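PDB 3UIF: sulfonate ABC transporter, periplasmic sulfonate-binding protein SsuA from Methylobacillus flagellatus, which probably captures sulfonates or related sulfate esters in the periplasm and delivers them to an ABC transporter for uptake. Local coordinates for residues Ala194-Ala206 with Asp275-Ala287. Sequence-based numbering, arbitrary orientation.
Sequences APVDWKLMGGVWA and DVALQEHYRKAVA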
ATOM      1  N   ALA A 194      14.162  -1.019  -8.135  1.00 43.46           N
ATOM      2  CA  ALA A 194      13.619   0.233  -8.650  1.00 45.55           C
ATOM      3  C   ALA A 194      13.736   1.356  -7.617  1.00 44.13           C
ATOM      4  O   ALA A 194      14.053   1.093  -6.457  1.00 43.16           O
ATOM      5  CB  ALA A 194      12.180   0.038  -9.079  1.00 43.83           C
ATOM      6  N   PRO A 195      13.509   2.621  -8.038  1.00 44.89           N
ATOM      7  CA  PRO A 195      13.415   3.709  -7.054  1.00 44.25           C
ATOM      8  C   PRO A 195      12.311   3.442  -6.034  1.00 42.98           C
ATOM      9  O   PRO A 195      11.329   2.739  -6.329  1.00 42.42           O
ATOM     10  CB  PRO A 195      13.039   4.916  -7.897  1.00 45.63           C
ATOM     11  CG  PRO A 195      13.578   4.613  -9.247  1.00 47.51           C
ATOM     12  CD  PRO A 195      13.480   3.127  -9.421  1.00 46.63           C
ATOM     13  N   VAL A 196      12.477   4.007  -4.845  1.00 42.78           N
ATOM     14  CA  VAL A 196      11.545   3.811  -3.738  1.00 41.57           C
ATOM     15  C   VAL A 196      10.085   4.144  -4.083  1.00 41.05           C
ATOM     16  O   VAL A 196       9.185   3.475  -3.600  1.00 39.90           O
ATOM     17  CB  VAL A 196      11.998   4.603  -2.485  1.00 41.66           C
ATOM     18  CG1 VAL A 196      10.978   4.472  -1.364  1.00 40.45           C
ATOM     19  CG2 VAL A 196      13.359   4.110  -2.014  1.00 41.07           C
ATOM     20  N   ASP A 197       9.859   5.167  -4.911  1.00 41.95           N
ATOM     21  CA  ASP A 197       8.501   5.596  -5.290  1.00 41.61           C
ATOM     22  C   ASP A 197       7.703   4.638  -6.193  1.00 41.45           C
ATOM     23  O   ASP A 197       6.505   4.816  -6.353  1.00 41.33           O
ATOM     24  CB  ASP A 197       8.507   7.004  -5.903  1.00 42.82           C
ATOM     25  CG  ASP A 197       9.465   7.136  -7.052  1.00 44.47           C
ATOM     26  OD1 ASP A 197       9.032   7.385  -8.207  1.00 47.94           O
ATOM     27  OD2 ASP A 197      10.677   6.983  -6.798  1.00 44.93           O
ATOM     28  N   TRP A 198       8.359   3.639  -6.773  1.00 41.75           N
ATOM     29  CA  TRP A 198       7.662   2.640  -7.590  1.00 41.57           C
ATOM     30  C   TRP A 198       6.941   1.627  -6.750  1.00 40.40           C
ATOM     31  O   TRP A 198       6.123   0.857  -7.255  1.00 40.62           O
ATOM     32  CB  TRP A 198       8.627   1.905  -8.491  1.00 42.83           C
ATOM     33  CG  TRP A 198       9.331   2.761  -9.511  1.00 44.37           C
ATOM     34  CD1 TRP A 198       9.673   4.105  -9.415  1.00 44.94           C
ATOM     35  CD2 TRP A 198       9.857   2.325 -10.806  1.00 45.70           C
ATOM     36  NE1 TRP A 198      10.337   4.520 -10.539  1.00 46.65           N
ATOM     37  CE2 TRP A 198      10.486   3.502 -11.409  1.00 46.84           C
ATOM     38  CE3 TRP A 198       9.863   1.118 -11.509  1.00 45.57           C
ATOM     39  CZ2 TRP A 198      11.082   3.454 -12.651  1.00 48.34           C
ATOM     40  CZ3 TRP A 198      10.485   1.085 -12.764  1.00 47.15           C
ATOM     41  CH2 TRP A 198      11.075   2.225 -13.316  1.00 48.65           C
ATOM     42  N   LYS A 199       7.250   1.608  -5.462  1.00 39.64           N
ATOM     43  CA  LYS A 199       6.608   0.718  -4.524  1.00 38.96           C
ATOM     44  C   LYS A 199       5.233   1.252  -4.150  1.00 38.42           C
ATOM     45  O   LYS A 199       4.988   2.456  -4.230  1.00 38.62           O
ATOM     46  CB  LYS A 199       7.469   0.606  -3.279  1.00 37.93           C
ATOM     47  CG  LYS A 199       8.541  -0.463  -3.350  1.00 38.91           C
ATOM     48  CD  LYS A 199       9.671  -0.105  -2.391  1.00 39.33           C
ATOM     49  CE  LYS A 199      10.872  -1.010  -2.584  1.00 38.08           C
ATOM     50  NZ  LYS A 199      10.819  -1.981  -1.472  1.00 37.65           N
ATOM     51  N   LEU A 200       4.351   0.355  -3.730  1.00 37.53           N
ATOM     52  CA  LEU A 200       2.995   0.741  -3.292  1.00 37.70           C
ATOM     53  C   LEU A 200       2.987   1.433  -1.917  1.00 37.09           C
ATOM     54  O   LEU A 200       3.773   1.098  -1.015  1.00 36.54           O
ATOM     55  CB  LEU A 200       2.052  -0.475  -3.299  1.00 37.36           C
ATOM     56  CG  LEU A 200       1.453  -0.840  -4.665  1.00 39.01           C
ATOM     57  CD1 LEU A 200       2.402  -0.524  -5.817  1.00 38.76           C
ATOM     58  CD2 LEU A 200       1.020  -2.285  -4.730  1.00 38.13           C
HETATM   59  N   MSE A 201       2.096   2.409  -1.774  1.00 37.13           N
HETATM   60  CA  MSE A 201       2.036   3.227  -0.555  1.00 36.93           C
HETATM   61  C   MSE A 201       0.624   3.321   0.022  1.00 36.92           C
HETATM   62  O   MSE A 201      -0.264   2.545  -0.345  1.00 36.91           O
HETATM   63  CB  MSE A 201       2.638   4.591  -0.876  1.00 37.33           C
HETATM   64  CG  MSE A 201       4.100   4.455  -1.296  1.00 37.63           C
HETATM   65 SE   MSE A 201       5.053   6.154  -0.989  1.00 37.75          SE
HETATM   66  CE  MSE A 201       6.835   5.672  -1.679  1.00 38.27           C
ATOM     67  N   GLY A 202       0.423   4.268   0.938  1.00 36.57           N
ATOM     68  CA  GLY A 202      -0.843   4.470   1.631  1.00 36.69           C
ATOM     69  C   GLY A 202      -0.625   4.692   3.113  1.00 36.01           C
ATOM     70  O   GLY A 202       0.451   5.105   3.558  1.00 36.08           O
ATOM     71  N   GLY A 203      -1.648   4.401   3.896  1.00 36.27           N
ATOM     72  CA  GLY A 203      -1.576   4.646   5.320  1.00 36.47           C
ATOM     73  C   GLY A 203      -2.894   5.108   5.887  1.00 36.07           C
ATOM     74  O   GLY A 203      -3.956   4.658   5.454  1.00 37.08           O
ATOM     75  N   VAL A 204      -2.804   6.026   6.846  1.00 36.74           N
ATOM     76  CA  VAL A 204      -3.941   6.474   7.625  1.00 37.42           C
ATOM     77  C   VAL A 204      -4.491   7.744   7.031  1.00 38.01           C
ATOM     78  O   VAL A 204      -3.829   8.786   7.030  1.00 38.27           O
ATOM     79  CB  VAL A 204      -3.573   6.709   9.098  1.00 37.66           C
ATOM     80  CG1 VAL A 204      -4.779   7.203   9.873  1.00 38.39           C
ATOM     81  CG2 VAL A 204      -3.021   5.437   9.732  1.00 37.65           C
ATOM     82  N   TRP A 205      -5.707   7.638   6.515  1.00 38.76           N
ATOM     83  CA  TRP A 205      -6.398   8.748   5.871  1.00 39.53           C
ATOM     84  C   TRP A 205      -7.483   9.311   6.758  1.00 40.44           C
ATOM     85  O   TRP A 205      -8.234   8.575   7.408  1.00 40.64           O
ATOM     86  CB  TRP A 205      -6.956   8.305   4.512  1.00 40.09           C
ATOM     87  CG  TRP A 205      -5.876   7.932   3.525  1.00 39.58           C
ATOM     88  CD1 TRP A 205      -5.221   6.707   3.393  1.00 38.66           C
ATOM     89  CD2 TRP A 205      -5.288   8.785   2.489  1.00 39.82           C
ATOM     90  NE1 TRP A 205      -4.293   6.753   2.382  1.00 38.58           N
ATOM     91  CE2 TRP A 205      -4.285   7.967   1.801  1.00 39.35           C
ATOM     92  CE3 TRP A 205      -5.483  10.101   2.080  1.00 40.73           C
ATOM     93  CZ2 TRP A 205      -3.527   8.464   0.754  1.00 39.59           C
ATOM     94  CZ3 TRP A 205      -4.711  10.594   1.020  1.00 41.31           C
ATOM     95  CH2 TRP A 205      -3.749   9.793   0.381  1.00 40.54           C
ATOM     96  N   ALA A 206      -7.564  10.631   6.804  1.00 41.11           N
ATOM     97  CA  ALA A 206      -8.519  11.305   7.663  1.00 41.97           C
ATOM     98  C   ALA A 206      -9.465  12.176   6.856  1.00 43.28           C
ATOM     99  O   ALA A 206      -9.048  12.843   5.894  1.00 43.42           O
ATOM    100  CB  ALA A 206      -7.792  12.138   8.690  1.00 42.10           C
ATOM    101  N   ASP A 275       8.763  12.278   2.697  1.00 41.55           N
ATOM    102  CA  ASP A 275       9.986  12.629   1.997  1.00 43.04           C
ATOM    103  C   ASP A 275       9.774  12.869   0.497  1.00 43.77           C
ATOM    104  O   ASP A 275       8.657  12.769  -0.007  1.00 43.20           O
ATOM    105  CB  ASP A 275      11.130  11.627   2.295  1.00 42.28           C
ATOM    106  CG  ASP A 275      10.776  10.166   1.983  1.00 41.92           C
ATOM    107  OD1 ASP A 275       9.854   9.891   1.174  1.00 41.11           O
ATOM    108  OD2 ASP A 275      11.460   9.271   2.551  1.00 41.92           O
ATOM    109  N   VAL A 276      10.848  13.196  -0.204  1.00 44.66           N
ATOM    110  CA  VAL A 276      10.772  13.473  -1.626  1.00 45.93           C
ATOM    111  C   VAL A 276      10.213  12.289  -2.435  1.00 45.22           C
ATOM    112  O   VAL A 276       9.414  12.484  -3.368  1.00 46.01           O
ATOM    113  CB  VAL A 276      12.130  13.965  -2.177  1.00 47.73           C
ATOM    114  CG1 VAL A 276      12.006  14.326  -3.647  1.00 49.76           C
ATOM    115  CG2 VAL A 276      12.598  15.189  -1.399  1.00 48.44           C
ATOM    116  N   ALA A 277      10.597  11.071  -2.054  1.00 43.76           N
ATOM    117  CA  ALA A 277      10.118   9.863  -2.740  1.00 43.59           C
ATOM    118  C   ALA A 277       8.607   9.620  -2.550  1.00 42.47           C
ATOM    119  O   ALA A 277       7.929   9.126  -3.468  1.00 42.46           O
ATOM    120  CB  ALA A 277      10.929   8.644  -2.318  1.00 42.84           C
ATOM    121  N   LEU A 278       8.087   9.977  -1.371  1.00 41.67           N
ATOM    122  CA  LEU A 278       6.632   9.977  -1.135  1.00 41.37           C
ATOM    123  C   LEU A 278       5.881  10.994  -1.998  1.00 42.37           C
ATOM    124  O   LEU A 278       4.910  10.646  -2.672  1.00 42.26           O
ATOM    125  CB  LEU A 278       6.313  10.217   0.340  1.00 40.64           C
ATOM    126  CG  LEU A 278       4.820  10.218   0.641  1.00 40.30           C
ATOM    127  CD1 LEU A 278       4.467   9.299   1.792  1.00 37.87           C
ATOM    128  CD2 LEU A 278       4.335  11.642   0.861  1.00 41.16           C
ATOM    129  N   GLN A 279       6.322  12.247  -1.960  1.00 43.42           N
ATOM    130  CA  GLN A 279       5.731  13.283  -2.792  1.00 44.98           C
ATOM    131  C   GLN A 279       5.699  12.838  -4.258  1.00 45.54           C
ATOM    132  O   GLN A 279       4.658  12.884  -4.915  1.00 45.90           O
ATOM    133  CB  GLN A 279       6.490  14.596  -2.644  1.00 47.07           C
ATOM    134  CG  GLN A 279       6.210  15.322  -1.331  1.00 49.12           C
ATOM    135  CD  GLN A 279       7.341  16.272  -0.912  1.00 52.19           C
ATOM    136  OE1 GLN A 279       7.866  17.062  -1.724  1.00 50.39           O
ATOM    137  NE2 GLN A 279       7.722  16.202   0.373  1.00 52.69           N
ATOM    138  N   GLU A 280       6.843  12.374  -4.749  1.00 45.82           N
ATOM    139  CA  GLU A 280       6.973  11.938  -6.127  1.00 46.66           C
ATOM    140  C   GLU A 280       6.027  10.762  -6.495  1.00 45.52           C
ATOM    141  O   GLU A 280       5.352  10.772  -7.531  1.00 46.34           O
ATOM    142  CB  GLU A 280       8.437  11.586  -6.363  1.00 47.06           C
ATOM    143  CG  GLU A 280       8.753  11.062  -7.745  1.00 48.00           C
ATOM    144  CD  GLU A 280       8.553  12.105  -8.816  1.00 51.98           C
ATOM    145  OE1 GLU A 280       8.190  13.265  -8.481  1.00 50.83           O
ATOM    146  OE2 GLU A 280       8.762  11.752  -9.998  1.00 55.15           O
ATOM    147  N   HIS A 281       5.977   9.755  -5.634  1.00 43.91           N
ATOM    148  CA  HIS A 281       5.023   8.676  -5.794  1.00 42.97           C
ATOM    149  C   HIS A 281       3.612   9.212  -5.920  1.00 43.37           C
ATOM    150  O   HIS A 281       2.853   8.762  -6.773  1.00 43.85           O
ATOM    151  CB  HIS A 281       5.143   7.689  -4.631  1.00 41.41           C
ATOM    152  CG  HIS A 281       4.055   6.652  -4.606  1.00 40.83           C
ATOM    153  ND1 HIS A 281       4.076   5.556  -5.402  1.00 40.84           N
ATOM    154  CD2 HIS A 281       2.859   6.592  -3.883  1.00 39.85           C
ATOM    155  CE1 HIS A 281       2.959   4.818  -5.180  1.00 39.95           C
ATOM    156  NE2 HIS A 281       2.218   5.455  -4.254  1.00 39.72           N
ATOM    157  N   TYR A 282       3.243  10.179  -5.082  1.00 43.40           N
ATOM    158  CA  TYR A 282       1.889  10.749  -5.122  1.00 43.96           C
ATOM    159  C   TYR A 282       1.581  11.601  -6.360  1.00 45.94           C
ATOM    160  O   TYR A 282       0.517  11.448  -6.972  1.00 46.75           O
ATOM    161  CB  TYR A 282       1.563  11.472  -3.819  1.00 43.52           C
ATOM    162  CG  TYR A 282       1.083  10.486  -2.792  1.00 42.16           C
ATOM    163  CD1 TYR A 282      -0.274  10.165  -2.704  1.00 41.91           C
ATOM    164  CD2 TYR A 282       1.983   9.837  -1.932  1.00 41.08           C
ATOM    165  CE1 TYR A 282      -0.726   9.240  -1.781  1.00 40.88           C
ATOM    166  CE2 TYR A 282       1.537   8.903  -1.009  1.00 39.99           C
ATOM    167  CZ  TYR A 282       0.181   8.605  -0.943  1.00 39.95           C
ATOM    168  OH  TYR A 282      -0.302   7.689  -0.041  1.00 39.08           O
ATOM    169  N   ARG A 283       2.520  12.466  -6.729  1.00 46.81           N
ATOM    170  CA  ARG A 283       2.496  13.141  -8.016  1.00 49.28           C
ATOM    171  C   ARG A 283       2.335  12.120  -9.159  1.00 49.49           C
ATOM    172  O   ARG A 283       1.490  12.287 -10.036  1.00 50.80           O
ATOM    173  CB  ARG A 283       3.770  13.991  -8.218  1.00 50.17           C
ATOM    174  CG  ARG A 283       3.842  14.646  -9.598  1.00 53.33           C
ATOM    175  CD  ARG A 283       5.180  15.334  -9.927  1.00 58.02           C
ATOM    176  NE  ARG A 283       6.266  14.412 -10.328  1.00 58.26           N
ATOM    177  CZ  ARG A 283       6.395  13.847 -11.532  1.00 58.43           C
ATOM    178  NH1 ARG A 283       7.426  13.046 -11.783  1.00 58.08           N
ATOM    179  NH2 ARG A 283       5.501  14.076 -12.495  1.00 56.76           N
ATOM    180  N   LYS A 284       3.136  11.059  -9.144  1.00 47.96           N
ATOM    181  CA  LYS A 284       3.097  10.081 -10.228  1.00 48.73           C
ATOM    182  C   LYS A 284       1.765   9.332 -10.253  1.00 48.14           C
ATOM    183  O   LYS A 284       1.134   9.195 -11.315  1.00 49.08           O
ATOM    184  CB  LYS A 284       4.261   9.109 -10.116  1.00 47.21           C
ATOM    185  CG  LYS A 284       5.556   9.633 -10.693  1.00 48.59           C
ATOM    186  CD  LYS A 284       6.630   8.561 -10.641  1.00 50.30           C
ATOM    187  CE  LYS A 284       7.863   8.963 -11.441  1.00 53.60           C
ATOM    188  NZ  LYS A 284       8.771   7.792 -11.645  1.00 54.22           N
ATOM    189  N   ALA A 285       1.341   8.877  -9.071  1.00 46.10           N
ATOM    190  CA  ALA A 285       0.111   8.128  -8.908  1.00 45.73           C
ATOM    191  C   ALA A 285      -1.122   8.917  -9.327  1.00 47.36           C
ATOM    192  O   ALA A 285      -2.043   8.349  -9.906  1.00 47.94           O
ATOM    193  CB  ALA A 285      -0.034   7.628  -7.478  1.00 43.98           C
ATOM    194  N   VAL A 286      -1.155  10.216  -9.043  1.00 47.90           N
ATOM    195  CA  VAL A 286      -2.321  11.018  -9.426  1.00 49.61           C
ATOM    196  C   VAL A 286      -2.384  11.186 -10.943  1.00 51.66           C
ATOM    197  O   VAL A 286      -3.471  11.166 -11.521  1.00 53.01           O
ATOM    198  CB  VAL A 286      -2.393  12.361  -8.670  1.00 49.87           C
ATOM    199  CG1 VAL A 286      -3.438  13.280  -9.274  1.00 52.53           C
ATOM    200  CG2 VAL A 286      -2.725  12.106  -7.209  1.00 48.23           C
ATOM    201  N   ALA A 287      -1.220  11.314 -11.583  1.00 52.01           N
ATOM    202  CA  ALA A 287      -1.129  11.423 -13.049  1.00 54.32           C
ATOM    203  C   ALA A 287      -1.603  10.144 -13.714  1.00 54.05           C
ATOM    204  O   ALA A 287      -2.350  10.207 -14.704  1.00 55.88           O
ATOM    205  CB  ALA A 287       0.286  11.763 -13.501  1.00 54.53           C
TER
HETATM  206  O   HOH W   1      11.858   7.211 -11.062  1.00 60.16           O
HETATM  207  O   HOH W   2       1.948   6.723   1.706  1.00 42.51           O
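A277 meets V196 and D197 where helix 276-291 starts its first turn. A277 CB lies 4.2 Å from V196 CB, and so small a side chain lets the 3-10 turn 196-198 settle close to the helix; just ahead, D275 N-caps that helix by accepting from L278 N. L278 gives CD1 to the selenium of M201, present as selenomethionine, an apolar pairing in the buried middle. E280 lays its CG methylene beside D197 OD1, while its carboxylate turns to R283, which grips it side-on through NE and NH1.

H281 makes the polar link between helix and turn. With CG anti to the backbone N (chi1 171°), the ring reaches across to the turn, and ND1 donates to D197 O at 2.7 Å, the N-H...O angle being 149°. M201 CG packs over one face, 3.7 Å from the H281 ring centroid in a CH-pi contact, and its extended chain runs past the imidazole in the opposite direction. NE2 is bonded to D76, just after strand 71-75, so both nitrogens are engaged. A leucine here would probably leave D197 O and D76 without their ring partner and the 3-10 turn freer to shift.

Beyond that turn the chain runs through 199-201 into strand 202-207, which pairs antiparallel with 71-75 and 89-94 in one of the two sheets of this periplasmic binding protein fold; the helix packs against the residues that lead into this strand. Y282, long enough to reach the strand, puts CE1 3.8 Å from W205 CH2, at the edge of the indole and in its plane, and a water links its hydroxyl to G202 N. The extended K284 chain carries NZ into a salt bridge with D197 OD1, 3.5 Å from NZ, so the hydrogen bond within it is weak, and a second water, held weakly by NZ, also accepts from W198 NE1 at 3.1 Å.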